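Local coordinates for protein Lic11098 (Leptospira interrogans serogroup Icterohaemorrhagiae serovar copenhageni, PDB 4U08) that is of unknown function but, as a leucine-rich repeat protein of a human pathogen and a putative virulence factor, probably acts by binding other molecules, at residues I62-N67 against I85-N90; L68-L73 against L91-L96; T286-N291 against N306-L311. One frame throughout, in Å; residues are numbered along the deposited sequence.

Contact 1. Residues I62-N67 against I85-N90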
ATOM      1  N   ILE A  62      17.245  27.005  16.909  1.00 62.70           N
ATOM      2  CA  ILE A  62      16.661  26.494  15.660  1.00 62.12           C
ATOM      3  C   ILE A  62      15.325  27.201  15.390  1.00 63.61           C
ATOM      4  O   ILE A  62      14.987  27.419  14.229  1.00 63.29           O
ATOM      5  CB  ILE A  62      16.578  24.935  15.574  1.00 65.05           C
ATOM      6  CG1 ILE A  62      16.485  24.458  14.097  1.00 65.46           C
ATOM      7  CG2 ILE A  62      15.440  24.356  16.425  1.00 65.50           C
ATOM      8  CD1 ILE A  62      17.143  23.100  13.792  1.00 71.00           C
ATOM      9  N   GLY A  63      14.642  27.621  16.465  1.00 57.91           N
ATOM     10  CA  GLY A  63      13.382  28.350  16.410  1.00 56.44           C
ATOM     11  C   GLY A  63      13.469  29.711  15.743  1.00 59.85           C
ATOM     12  O   GLY A  63      12.443  30.247  15.324  1.00 58.87           O
ATOM     13  N   LYS A  64      14.693  30.288  15.625  1.00 56.92           N
ATOM     14  CA  LYS A  64      14.891  31.609  14.998  1.00 56.67           C
ATOM     15  C   LYS A  64      14.826  31.590  13.456  1.00 59.22           C
ATOM     16  O   LYS A  64      14.723  32.656  12.839  1.00 57.68           O
ATOM     17  CB  LYS A  64      16.201  32.284  15.478  1.00 60.14           C
ATOM     18  CG  LYS A  64      16.324  32.481  16.997  1.00 76.82           C
ATOM     19  CD  LYS A  64      15.791  33.810  17.596  1.00 87.77           C
ATOM     20  CE  LYS A  64      14.749  33.479  18.634  1.00 98.23           C
ATOM     21  NZ  LYS A  64      13.948  34.673  19.011  1.00103.74           N
ATOM     22  N   LEU A  65      14.869  30.391  12.835  1.00 55.28           N
ATOM     23  CA  LEU A  65      14.825  30.238  11.373  1.00 53.74           C
ATOM     24  C   LEU A  65      13.398  30.462  10.852  1.00 55.53           C
ATOM     25  O   LEU A  65      12.713  29.521  10.454  1.00 55.39           O
ATOM     26  CB  LEU A  65      15.405  28.866  10.950  1.00 53.90           C
ATOM     27  CG  LEU A  65      16.798  28.523  11.484  1.00 59.30           C
ATOM     28  CD1 LEU A  65      17.136  27.057  11.250  1.00 59.76           C
ATOM     29  CD2 LEU A  65      17.868  29.416  10.860  1.00 61.74           C
ATOM     30  N   GLN A  66      12.951  31.730  10.861  1.00 51.56           N
ATOM     31  CA  GLN A  66      11.599  32.127  10.457  1.00 51.64           C
ATOM     32  C   GLN A  66      11.327  31.962   8.961  1.00 56.84           C
ATOM     33  O   GLN A  66      10.159  31.932   8.579  1.00 56.63           O
ATOM     34  CB  GLN A  66      11.256  33.555  10.923  1.00 52.82           C
ATOM     35  CG  GLN A  66      11.264  33.741  12.451  1.00 67.08           C
ATOM     36  CD  GLN A  66      10.242  32.868  13.156  1.00 75.52           C
ATOM     37  OE1 GLN A  66       9.024  33.081  13.055  1.00 66.03           O
ATOM     38  NE2 GLN A  66      10.719  31.860  13.871  1.00 59.51           N
ATOM     39  N   ASN A  67      12.375  31.834   8.124  1.00 53.63           N
ATOM     40  CA  ASN A  67      12.178  31.607   6.691  1.00 54.32           C
ATOM     41  C   ASN A  67      12.295  30.125   6.287  1.00 58.14           C
ATOM     42  O   ASN A  67      12.038  29.793   5.128  1.00 57.54           O
ATOM     43  CB  ASN A  67      13.098  32.502   5.859  1.00 57.09           C
ATOM     44  CG  ASN A  67      12.621  33.935   5.826  1.00 77.34           C
ATOM     45  OD1 ASN A  67      11.499  34.235   5.381  1.00 69.34           O
ATOM     46  ND2 ASN A  67      13.441  34.845   6.336  1.00 68.25           N
ATOM     47  N   ILE A  85      10.684  24.343  18.363  1.00 56.60           N
ATOM     48  CA  ILE A  85      10.386  23.815  17.033  1.00 55.56           C
ATOM     49  C   ILE A  85       9.079  24.421  16.499  1.00 56.31           C
ATOM     50  O   ILE A  85       8.970  24.649  15.297  1.00 55.95           O
ATOM     51  CB  ILE A  85      10.430  22.259  16.986  1.00 58.58           C
ATOM     52  CG1 ILE A  85      10.745  21.738  15.564  1.00 59.23           C
ATOM     53  CG2 ILE A  85       9.178  21.593  17.582  1.00 58.41           C
ATOM     54  CD1 ILE A  85      12.234  21.659  15.239  1.00 68.30           C
ATOM     55  N   GLY A  86       8.148  24.740  17.409  1.00 50.86           N
ATOM     56  CA  GLY A  86       6.865  25.360  17.092  1.00 49.10           C
ATOM     57  C   GLY A  86       6.957  26.776  16.562  1.00 51.75           C
ATOM     58  O   GLY A  86       5.975  27.289  16.033  1.00 49.73           O
ATOM     59  N   GLN A  87       8.138  27.423  16.702  1.00 49.93           N
ATOM     60  CA  GLN A  87       8.390  28.798  16.239  1.00 50.67           C
ATOM     61  C   GLN A  87       8.614  28.890  14.716  1.00 56.19           C
ATOM     62  O   GLN A  87       8.523  29.989  14.151  1.00 56.15           O
ATOM     63  CB  GLN A  87       9.595  29.400  16.975  1.00 51.86           C
ATOM     64  CG  GLN A  87       9.373  29.600  18.479  1.00 64.83           C
ATOM     65  CD  GLN A  87      10.615  30.057  19.214  1.00 86.55           C
ATOM     66  OE1 GLN A  87      11.619  30.483  18.621  1.00 83.55           O
ATOM     67  NE2 GLN A  87      10.567  29.996  20.536  1.00 76.91           N
ATOM     68  N   LEU A  88       8.893  27.746  14.053  1.00 52.81           N
ATOM     69  CA  LEU A  88       9.127  27.660  12.603  1.00 51.89           C
ATOM     70  C   LEU A  88       7.822  27.854  11.813  1.00 55.54           C
ATOM     71  O   LEU A  88       7.279  26.915  11.218  1.00 56.63           O
ATOM     72  CB  LEU A  88       9.814  26.330  12.266  1.00 51.70           C
ATOM     73  CG  LEU A  88      11.161  26.078  12.930  1.00 55.70           C
ATOM     74  CD1 LEU A  88      11.642  24.669  12.661  1.00 55.07           C
ATOM     75  CD2 LEU A  88      12.202  27.078  12.469  1.00 60.27           C
ATOM     76  N   GLN A  89       7.320  29.093  11.803  1.00 50.74           N
ATOM     77  CA  GLN A  89       6.035  29.436  11.185  1.00 50.62           C
ATOM     78  C   GLN A  89       5.971  29.281   9.645  1.00 53.97           C
ATOM     79  O   GLN A  89       4.861  29.247   9.112  1.00 52.78           O
ATOM     80  CB  GLN A  89       5.560  30.833  11.615  1.00 51.69           C
ATOM     81  CG  GLN A  89       5.094  30.908  13.081  1.00 71.38           C
ATOM     82  CD  GLN A  89       4.026  29.887  13.436  1.00 90.07           C
ATOM     83  OE1 GLN A  89       2.859  30.010  13.041  1.00 89.08           O
ATOM     84  NE2 GLN A  89       4.408  28.848  14.180  1.00 69.32           N
ATOM     85  N   ASN A  90       7.113  29.155   8.945  1.00 51.31           N
ATOM     86  CA  ASN A  90       7.077  28.914   7.490  1.00 51.48           C
ATOM     87  C   ASN A  90       7.347  27.445   7.117  1.00 52.31           C
ATOM     88  O   ASN A  90       7.255  27.083   5.940  1.00 53.77           O
ATOM     89  CB  ASN A  90       8.000  29.875   6.727  1.00 53.11           C
ATOM     90  CG  ASN A  90       7.374  31.238   6.515  1.00 76.70           C
ATOM     91  OD1 ASN A  90       6.221  31.372   6.084  1.00 64.76           O
ATOM     92  ND2 ASN A  90       8.110  32.290   6.822  1.00 72.07           N
TER
HETATM   93  O   HOH W   1       9.863  28.810   9.448  1.00 51.77           O
HETATM   94  O   HOH W   2       8.936  35.177   5.562  1.00 57.33           O

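Contact 2. Residues L68-L73 against L91-L96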
ATOM      1  N   LEU A  68      12.652  29.230   7.244  1.00 54.48           N
ATOM      2  CA  LEU A  68      12.820  27.796   6.982  1.00 53.36           C
ATOM      3  C   LEU A  68      11.526  27.124   6.529  1.00 55.98           C
ATOM      4  O   LEU A  68      10.523  27.202   7.232  1.00 55.40           O
ATOM      5  CB  LEU A  68      13.412  27.085   8.206  1.00 53.20           C
ATOM      6  CG  LEU A  68      14.043  25.700   7.968  1.00 57.56           C
ATOM      7  CD1 LEU A  68      15.323  25.795   7.147  1.00 57.25           C
ATOM      8  CD2 LEU A  68      14.337  25.016   9.287  1.00 60.77           C
ATOM      9  N   GLN A  69      11.552  26.499   5.327  1.00 51.28           N
ATOM     10  CA  GLN A  69      10.412  25.806   4.706  1.00 49.75           C
ATOM     11  C   GLN A  69      10.561  24.293   4.799  1.00 49.99           C
ATOM     12  O   GLN A  69       9.555  23.580   4.818  1.00 48.46           O
ATOM     13  CB  GLN A  69      10.269  26.231   3.237  1.00 51.40           C
ATOM     14  CG  GLN A  69       9.911  27.718   3.063  1.00 57.76           C
ATOM     15  CD  GLN A  69       9.708  28.113   1.619  1.00 66.70           C
ATOM     16  OE1 GLN A  69      10.545  27.846   0.745  1.00 60.91           O
ATOM     17  NE2 GLN A  69       8.612  28.809   1.349  1.00 55.57           N
ATOM     18  N   GLN A  70      11.819  23.797   4.847  1.00 46.38           N
ATOM     19  CA  GLN A  70      12.095  22.365   4.918  1.00 47.14           C
ATOM     20  C   GLN A  70      13.205  22.044   5.900  1.00 53.61           C
ATOM     21  O   GLN A  70      14.312  22.596   5.805  1.00 52.25           O
ATOM     22  CB  GLN A  70      12.449  21.783   3.528  1.00 47.99           C
ATOM     23  CG  GLN A  70      11.316  21.853   2.506  1.00 57.04           C
ATOM     24  CD  GLN A  70      11.590  21.024   1.274  1.00 68.22           C
ATOM     25  OE1 GLN A  70      12.244  19.972   1.314  1.00 64.73           O
ATOM     26  NE2 GLN A  70      11.032  21.440   0.164  1.00 54.23           N
ATOM     27  N   LEU A  71      12.912  21.119   6.827  1.00 51.37           N
ATOM     28  CA  LEU A  71      13.871  20.664   7.806  1.00 52.24           C
ATOM     29  C   LEU A  71      14.019  19.150   7.686  1.00 56.73           C
ATOM     30  O   LEU A  71      13.092  18.408   8.020  1.00 57.16           O
ATOM     31  CB  LEU A  71      13.458  21.116   9.231  1.00 52.71           C
ATOM     32  CG  LEU A  71      14.365  20.696  10.389  1.00 57.47           C
ATOM     33  CD1 LEU A  71      15.800  21.189  10.189  1.00 58.12           C
ATOM     34  CD2 LEU A  71      13.817  21.211  11.708  1.00 59.67           C
ATOM     35  N   HIS A  72      15.174  18.706   7.161  1.00 52.83           N
ATOM     36  CA  HIS A  72      15.500  17.292   6.953  1.00 53.33           C
ATOM     37  C   HIS A  72      16.401  16.843   8.104  1.00 57.58           C
ATOM     38  O   HIS A  72      17.535  17.306   8.233  1.00 57.26           O
ATOM     39  CB  HIS A  72      16.170  17.081   5.571  1.00 53.90           C
ATOM     40  CG  HIS A  72      15.298  17.476   4.418  1.00 57.33           C
ATOM     41  ND1 HIS A  72      14.683  16.527   3.621  1.00 59.19           N
ATOM     42  CD2 HIS A  72      14.942  18.708   3.980  1.00 58.97           C
ATOM     43  CE1 HIS A  72      13.978  17.208   2.729  1.00 58.44           C
ATOM     44  NE2 HIS A  72      14.103  18.522   2.904  1.00 58.82           N
ATOM     45  N   LEU A  73      15.870  15.992   8.977  1.00 53.53           N
ATOM     46  CA  LEU A  73      16.586  15.521  10.157  1.00 53.87           C
ATOM     47  C   LEU A  73      16.556  14.006  10.273  1.00 56.46           C
ATOM     48  O   LEU A  73      16.681  13.461  11.373  1.00 56.12           O
ATOM     49  CB  LEU A  73      15.937  16.135  11.400  1.00 54.51           C
ATOM     50  CG  LEU A  73      16.494  17.446  11.887  1.00 59.91           C
ATOM     51  CD1 LEU A  73      15.562  18.053  12.893  1.00 60.25           C
ATOM     52  CD2 LEU A  73      17.856  17.245  12.519  1.00 63.22           C
ATOM     53  N   LEU A  91       7.659  26.601   8.114  1.00 44.28           N
ATOM     54  CA  LEU A  91       7.939  25.186   7.901  1.00 42.71           C
ATOM     55  C   LEU A  91       6.763  24.454   7.228  1.00 47.11           C
ATOM     56  O   LEU A  91       5.630  24.496   7.720  1.00 46.93           O
ATOM     57  CB  LEU A  91       8.338  24.497   9.205  1.00 41.83           C
ATOM     58  CG  LEU A  91       9.176  23.211   9.069  1.00 46.32           C
ATOM     59  CD1 LEU A  91      10.568  23.485   8.493  1.00 46.75           C
ATOM     60  CD2 LEU A  91       9.316  22.529  10.394  1.00 48.29           C
ATOM     61  N   GLN A  92       7.042  23.852   6.064  1.00 42.16           N
ATOM     62  CA  GLN A  92       6.060  23.079   5.298  1.00 40.95           C
ATOM     63  C   GLN A  92       6.372  21.596   5.337  1.00 43.49           C
ATOM     64  O   GLN A  92       5.473  20.776   5.183  1.00 44.02           O
ATOM     65  CB  GLN A  92       6.015  23.567   3.848  1.00 42.58           C
ATOM     66  CG  GLN A  92       5.342  24.930   3.704  1.00 56.00           C
ATOM     67  CD  GLN A  92       5.508  25.548   2.332  1.00 76.60           C
ATOM     68  OE1 GLN A  92       6.526  25.368   1.640  1.00 70.46           O
ATOM     69  NE2 GLN A  92       4.516  26.335   1.933  1.00 64.27           N
ATOM     70  N   LYS A  93       7.638  21.239   5.525  1.00 40.68           N
ATOM     71  CA  LYS A  93       8.049  19.850   5.532  1.00 41.04           C
ATOM     72  C   LYS A  93       8.956  19.581   6.720  1.00 46.59           C
ATOM     73  O   LYS A  93       9.952  20.278   6.905  1.00 47.32           O
ATOM     74  CB  LYS A  93       8.768  19.526   4.201  1.00 42.75           C
ATOM     75  CG  LYS A  93       8.662  18.086   3.733  1.00 64.01           C
ATOM     76  CD  LYS A  93       9.555  17.792   2.504  1.00 75.43           C
ATOM     77  CE  LYS A  93       9.071  18.381   1.194  1.00 86.93           C
ATOM     78  NZ  LYS A  93       7.813  17.754   0.704  1.00 96.79           N
ATOM     79  N   LEU A  94       8.615  18.572   7.527  1.00 42.70           N
ATOM     80  CA  LEU A  94       9.438  18.186   8.663  1.00 41.89           C
ATOM     81  C   LEU A  94       9.709  16.703   8.560  1.00 44.89           C
ATOM     82  O   LEU A  94       8.784  15.897   8.696  1.00 43.84           O
ATOM     83  CB  LEU A  94       8.779  18.609  10.007  1.00 42.23           C
ATOM     84  CG  LEU A  94       9.476  18.188  11.310  1.00 46.76           C
ATOM     85  CD1 LEU A  94      10.909  18.701  11.393  1.00 46.57           C
ATOM     86  CD2 LEU A  94       8.653  18.625  12.544  1.00 49.11           C
ATOM     87  N   LYS A  95      10.970  16.340   8.277  1.00 42.95           N
ATOM     88  CA  LYS A  95      11.378  14.946   8.092  1.00 44.31           C
ATOM     89  C   LYS A  95      12.235  14.437   9.245  1.00 50.79           C
ATOM     90  O   LYS A  95      13.372  14.865   9.419  1.00 51.04           O
ATOM     91  CB  LYS A  95      12.050  14.728   6.714  1.00 46.47           C
ATOM     92  CG  LYS A  95      11.092  15.013   5.555  1.00 70.52           C
ATOM     93  CD  LYS A  95      11.708  14.768   4.186  1.00 86.10           C
ATOM     94  CE  LYS A  95      11.218  13.486   3.557  1.00104.06           C
ATOM     95  NZ  LYS A  95      11.605  13.385   2.124  1.00116.05           N
ATOM     96  N   LEU A  96      11.674  13.523  10.042  1.00 47.13           N
ATOM     97  CA  LEU A  96      12.329  12.989  11.232  1.00 46.98           C
ATOM     98  C   LEU A  96      12.390  11.487  11.242  1.00 50.37           C
ATOM     99  O   LEU A  96      12.552  10.895  12.315  1.00 48.62           O
ATOM    100  CB  LEU A  96      11.581  13.488  12.483  1.00 47.34           C
ATOM    101  CG  LEU A  96      11.719  14.980  12.789  1.00 52.20           C
ATOM    102  CD1 LEU A  96      10.555  15.473  13.587  1.00 52.38           C
ATOM    103  CD2 LEU A  96      13.005  15.264  13.515  1.00 55.10           C
TER

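Contact 3. Residues T286-N291 against N306-L311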
ATOM      1  N   THR A 286     -13.028 -23.699  -3.500  1.00 32.37           N
ATOM      2  CA  THR A 286     -13.518 -24.974  -4.005  1.00 32.75           C
ATOM      3  C   THR A 286     -14.254 -24.750  -5.322  1.00 35.97           C
ATOM      4  O   THR A 286     -14.256 -25.617  -6.187  1.00 34.95           O
ATOM      5  CB  THR A 286     -14.356 -25.688  -2.921  1.00 41.36           C
ATOM      6  OG1 THR A 286     -15.275 -24.751  -2.375  1.00 44.22           O
ATOM      7  CG2 THR A 286     -13.487 -26.225  -1.780  1.00 38.31           C
ATOM      8  N   THR A 287     -14.774 -23.536  -5.535  1.00 33.52           N
ATOM      9  CA  THR A 287     -15.484 -23.189  -6.775  1.00 34.21           C
ATOM     10  C   THR A 287     -15.340 -21.674  -7.119  1.00 37.63           C
ATOM     11  O   THR A 287     -15.019 -20.903  -6.220  1.00 37.95           O
ATOM     12  CB  THR A 287     -16.981 -23.585  -6.617  1.00 43.92           C
ATOM     13  OG1 THR A 287     -17.607 -23.512  -7.893  1.00 51.70           O
ATOM     14  CG2 THR A 287     -17.733 -22.705  -5.594  1.00 38.97           C
ATOM     15  N   LEU A 288     -15.575 -21.266  -8.386  1.00 34.67           N
ATOM     16  CA  LEU A 288     -15.639 -19.839  -8.774  1.00 34.09           C
ATOM     17  C   LEU A 288     -17.070 -19.559  -9.209  1.00 36.84           C
ATOM     18  O   LEU A 288     -17.637 -20.387  -9.930  1.00 35.34           O
ATOM     19  CB  LEU A 288     -14.698 -19.448  -9.923  1.00 34.37           C
ATOM     20  CG  LEU A 288     -13.203 -19.563  -9.690  1.00 39.53           C
ATOM     21  CD1 LEU A 288     -12.465 -19.282 -10.982  1.00 39.86           C
ATOM     22  CD2 LEU A 288     -12.721 -18.607  -8.575  1.00 41.80           C
ATOM     23  N   PRO A 289     -17.672 -18.393  -8.848  1.00 34.21           N
ATOM     24  CA  PRO A 289     -19.036 -18.109  -9.327  1.00 33.27           C
ATOM     25  C   PRO A 289     -19.073 -17.904 -10.840  1.00 35.00           C
ATOM     26  O   PRO A 289     -18.055 -17.505 -11.423  1.00 34.25           O
ATOM     27  CB  PRO A 289     -19.389 -16.813  -8.591  1.00 34.86           C
ATOM     28  CG  PRO A 289     -18.074 -16.149  -8.306  1.00 38.07           C
ATOM     29  CD  PRO A 289     -17.127 -17.268  -8.043  1.00 34.70           C
ATOM     30  N   GLU A 290     -20.230 -18.154 -11.489  1.00 31.47           N
ATOM     31  CA  GLU A 290     -20.368 -17.932 -12.945  1.00 32.89           C
ATOM     32  C   GLU A 290     -20.121 -16.440 -13.299  1.00 35.46           C
ATOM     33  O   GLU A 290     -19.660 -16.119 -14.394  1.00 34.36           O
ATOM     34  CB  GLU A 290     -21.736 -18.400 -13.471  1.00 35.32           C
ATOM     35  CG  GLU A 290     -22.942 -17.661 -12.906  1.00 54.35           C
ATOM     36  CD  GLU A 290     -24.302 -18.168 -13.358  1.00 82.35           C
ATOM     37  OE1 GLU A 290     -25.066 -18.675 -12.503  1.00 82.36           O
ATOM     38  OE2 GLU A 290     -24.611 -18.043 -14.565  1.00 73.92           O
ATOM     39  N   ASN A 291     -20.388 -15.557 -12.327  1.00 31.97           N
ATOM     40  CA  ASN A 291     -20.249 -14.099 -12.408  1.00 31.33           C
ATOM     41  C   ASN A 291     -18.823 -13.621 -12.662  1.00 34.77           C
ATOM     42  O   ASN A 291     -18.638 -12.462 -13.043  1.00 34.78           O
ATOM     43  CB  ASN A 291     -20.795 -13.476 -11.133  1.00 34.17           C
ATOM     44  CG  ASN A 291     -22.214 -13.903 -10.814  1.00 55.37           C
ATOM     45  OD1 ASN A 291     -23.165 -13.158 -11.076  1.00 44.70           O
ATOM     46  ND2 ASN A 291     -22.384 -15.145 -10.283  1.00 41.81           N
ATOM     47  N   ASN A 306      -5.252 -23.053  -4.673  1.00 26.79           N
ATOM     48  CA  ASN A 306      -6.608 -23.179  -4.207  1.00 28.47           C
ATOM     49  C   ASN A 306      -6.925 -24.706  -4.288  1.00 34.16           C
ATOM     50  O   ASN A 306      -6.034 -25.547  -4.514  1.00 36.67           O
ATOM     51  CB  ASN A 306      -7.551 -22.419  -5.129  1.00 38.09           C
ATOM     52  CG  ASN A 306      -7.679 -20.986  -4.848  1.00 69.32           C
ATOM     53  OD1 ASN A 306      -7.450 -20.136  -5.710  1.00 75.64           O
ATOM     54  ND2 ASN A 306      -8.008 -20.682  -3.625  1.00 57.19           N
ATOM     55  N   GLN A 307      -8.192 -25.046  -4.187  1.00 31.12           N
ATOM     56  CA  GLN A 307      -8.677 -26.410  -4.232  1.00 30.73           C
ATOM     57  C   GLN A 307      -9.707 -26.532  -5.331  1.00 33.30           C
ATOM     58  O   GLN A 307     -10.647 -27.309  -5.201  1.00 33.73           O
ATOM     59  CB  GLN A 307      -9.276 -26.773  -2.858  1.00 32.79           C
ATOM     60  CG  GLN A 307      -8.246 -26.927  -1.729  1.00 50.80           C
ATOM     61  CD  GLN A 307      -8.879 -26.959  -0.343  1.00 75.06           C
ATOM     62  OE1 GLN A 307     -10.030 -27.396  -0.139  1.00 61.21           O
ATOM     63  NE2 GLN A 307      -8.126 -26.509   0.656  1.00 75.47           N
ATOM     64  N   LEU A 308      -9.574 -25.734  -6.413  1.00 28.89           N
ATOM     65  CA  LEU A 308     -10.545 -25.801  -7.516  1.00 30.39           C
ATOM     66  C   LEU A 308     -10.543 -27.140  -8.241  1.00 32.98           C
ATOM     67  O   LEU A 308      -9.481 -27.642  -8.595  1.00 31.66           O
ATOM     68  CB  LEU A 308     -10.280 -24.687  -8.530  1.00 30.64           C
ATOM     69  CG  LEU A 308     -10.471 -23.265  -8.031  1.00 34.67           C
ATOM     70  CD1 LEU A 308      -9.844 -22.281  -9.020  1.00 35.28           C
ATOM     71  CD2 LEU A 308     -11.957 -22.960  -7.808  1.00 35.67           C
ATOM     72  N   ASN A 309     -11.729 -27.714  -8.474  1.00 30.85           N
ATOM     73  CA  ASN A 309     -11.854 -28.980  -9.206  1.00 30.74           C
ATOM     74  C   ASN A 309     -12.204 -28.677 -10.605  1.00 31.30           C
ATOM     75  O   ASN A 309     -11.788 -29.392 -11.508  1.00 31.63           O
ATOM     76  CB  ASN A 309     -12.949 -29.881  -8.594  1.00 35.46           C
ATOM     77  CG  ASN A 309     -12.445 -30.649  -7.405  1.00 50.98           C
ATOM     78  OD1 ASN A 309     -11.390 -31.282  -7.457  1.00 40.52           O
ATOM     79  ND2 ASN A 309     -13.175 -30.579  -6.307  1.00 46.63           N
ATOM     80  N   PHE A 310     -12.942 -27.573 -10.802  1.00 27.49           N
ATOM     81  CA  PHE A 310     -13.398 -27.140 -12.109  1.00 27.67           C
ATOM     82  C   PHE A 310     -13.454 -25.621 -12.171  1.00 33.43           C
ATOM     83  O   PHE A 310     -13.438 -24.931 -11.145  1.00 32.58           O
ATOM     84  CB  PHE A 310     -14.820 -27.693 -12.433  1.00 30.29           C
ATOM     85  CG  PHE A 310     -14.939 -29.199 -12.427  1.00 33.17           C
ATOM     86  CD1 PHE A 310     -14.543 -29.949 -13.530  1.00 37.04           C
ATOM     87  CD2 PHE A 310     -15.443 -29.868 -11.314  1.00 37.31           C
ATOM     88  CE1 PHE A 310     -14.606 -31.356 -13.501  1.00 38.01           C
ATOM     89  CE2 PHE A 310     -15.541 -31.269 -11.297  1.00 38.19           C
ATOM     90  CZ  PHE A 310     -15.129 -31.996 -12.393  1.00 36.37           C
ATOM     91  N   LEU A 311     -13.543 -25.127 -13.395  1.00 31.17           N
ATOM     92  CA  LEU A 311     -13.718 -23.711 -13.728  1.00 32.23           C
ATOM     93  C   LEU A 311     -15.079 -23.533 -14.392  1.00 38.18           C
ATOM     94  O   LEU A 311     -15.456 -24.367 -15.224  1.00 36.59           O
ATOM     95  CB  LEU A 311     -12.636 -23.250 -14.715  1.00 32.16           C
ATOM     96  CG  LEU A 311     -11.193 -23.363 -14.286  1.00 35.27           C
ATOM     97  CD1 LEU A 311     -10.285 -22.944 -15.415  1.00 36.13           C
ATOM     98  CD2 LEU A 311     -10.918 -22.579 -12.987  1.00 37.04           C
TER
HETATM   99  O   HOH W   3     -15.514 -23.431 -10.261  1.00 37.16           O

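Contact 1. Residues I62-N67 against I85-N90
Residues 62-67 and 85-90 take the same path one repeat apart, each leaving a 3-10 segment through an inverse gamma turn centred on a leucine, and their nearest alpha carbons, those of Gly-63 and Gln-87, are 5.0 Å apart. Between the two turns, side-chain amides of one reach the backbone of the other. The chain of Gln-66 starts away from residues 85-90 but bends at chi2 (-61°), which brings its amide back over them; NE2 of Gln-66 then donates to O of Gln-87 at 2.9 Å, from well above the carbonyl plane. The same nitrogen gives a weak bond to O of Gly-63 in its own turn, so both 3-10 segments hold this amide. Asn-90 works in the other direction: its ND2 donates a hydrogen bond to O of Gln-66 at 2.7 Å, lying in the carbonyl plane with a C=O...N angle of 156°. The amide planes of Asn-67 and Asn-90 are 7° apart, and one water joins OD1 of Asn-67 to ND2 of Asn-90, the second link weak. A further water accepts from N of Asn-90 and lies 3.1 Å from O of Leu-65, one of several acceptors competing for its protons. On the inner side, CD2 of Leu-88 packs 4.0 Å from CB of Leu-65 and sits against the carbonyl oxygens of Ile-62 and Leu-65, while CB of Gln-87 rests on O of Gly-63. Asn-67 ND2 bonds to Gln-43 O and Gln-89 NE2 to Gln-110 O, so similar side-chain-to-backbone links continue into the turns before and after. The 3-10 segments lie on the convex side of the leucine-rich repeat solenoid, and the turns after them lead into strands 70-72 and 93-95.

Contact 2. Residues L68-L73 against L91-L96
His-72 lies alongside Lys-95, the two side chains pointing the same way, and CD of Lys-95 approaches ND1 of His-72 obliquely at 3.5 Å. The ring is held by its other nitrogen: NE2 of His-72 donates in the ring plane to OE1 of Gln-70, 2.8 Å away and on a lone pair of that amide. Gln-70 in turn lies beside Lys-93, whose bend at chi3 (-73°) lays CE 3.6 Å from OE1 of Gln-70; a second bend, at chi4, turns the ammonium group, which forms a salt bridge with Glu-116. These polar chains share one face of two adjacent parallel strands, 70-72 and 93-95, on the concave side of the leucine-rich repeat solenoid, their axes 5.0 Å apart and 5° from parallel. Gln-69 O takes two backbone donors, N of Gln-92 and N of Lys-93. Farther along, N of Leu-71 binds O of Lys-93, N of Lys-95 binds O of Leu-71 at 3.0 Å in an almost straight bond, and N of Leu-73 binds O of Lys-95. Leucines pack behind the strands. CD1 of Leu-91 reaches CB of Leu-71 at 3.8 Å, and CD2 of Leu-71 lies 3.9 Å from CD1 of Leu-94. Beyond them, CD2 of Leu-96 presses on CB of Leu-73 at 3.7 Å.

Contact 3. Residues T286-N291 against N306-L311
Leu-288 and Leu-308 cross at about a right angle, with CG of Leu-288 4.1 Å from CD2 of Leu-308, whereas Leu-288 and Leu-311 run side by side and point the same way. This mixed arrangement joins two successive coils of the leucine-rich repeat solenoid, in the loops that follow strands 277-279 and 300-302. The directions of residues 286-288 and 307-311 differ by 31°, and the closest alpha carbons, CA of Thr-286 and CA of Leu-308, are 4.7 Å apart. Leu-308 is the wedge. CD2 of Leu-308 comes up against the backbone of residues 286-288, 3.7 Å from N of Thr-287 and about equally near CA of that residue. One methyl thereby meets both a stretch of main chain and the branch point of Leu-288. The parallel pair is joined farther out along the chains, where CD1 of Leu-288 and CD2 of Leu-311 touch at 4.2 Å. All three leucines are buried and carry the apolar part of the contact; the threonine side lies towards solvent. There Thr-286 and Gln-307 stand side by side, CG2 of Thr-286 lying 4.0 Å from OE1 of Gln-307. With the methyl anti to the carbonyl carbon of Thr-286 (chi1 48°), CG2 rather than OG1 faces Gln-307. Backbone bonds tie each coil to the preceding one, Thr-286 to Thr-263 and Gln-307 to Leu-285, while Leu-308 is linked to Gln-330 and, through its N, to OD1 of Asn-329 in the following coil. Between residues 286-291 and 306-311, one water bridges the two segments, accepting from N of Leu-288 at 2.9 Å and donating to O of Phe-310 at 2.7 Å.

Contacts 1 and 2 join the same two successive coils: each segment of contact 1 runs directly into its partner in contact 2, and their centres are 10 Å apart. They touch at the polar turn, where CB of Asn-90 lies 3.7 Å from O of Leu-68, and also inside, where CD1 of Ile-85 lies 3.9 Å from CD2 of Leu-71. Contact 3 joins another pair of successive coils far along the solenoid, on the opposite side of the chain's centre, 61 Å from contact 1 and 53 Å from contact 2, centre to centre. The metals lie well off: the side chain of Lys-93 is about 12 Å from a calcium ion, that of Gln-307 about 11 Å from a zinc ion.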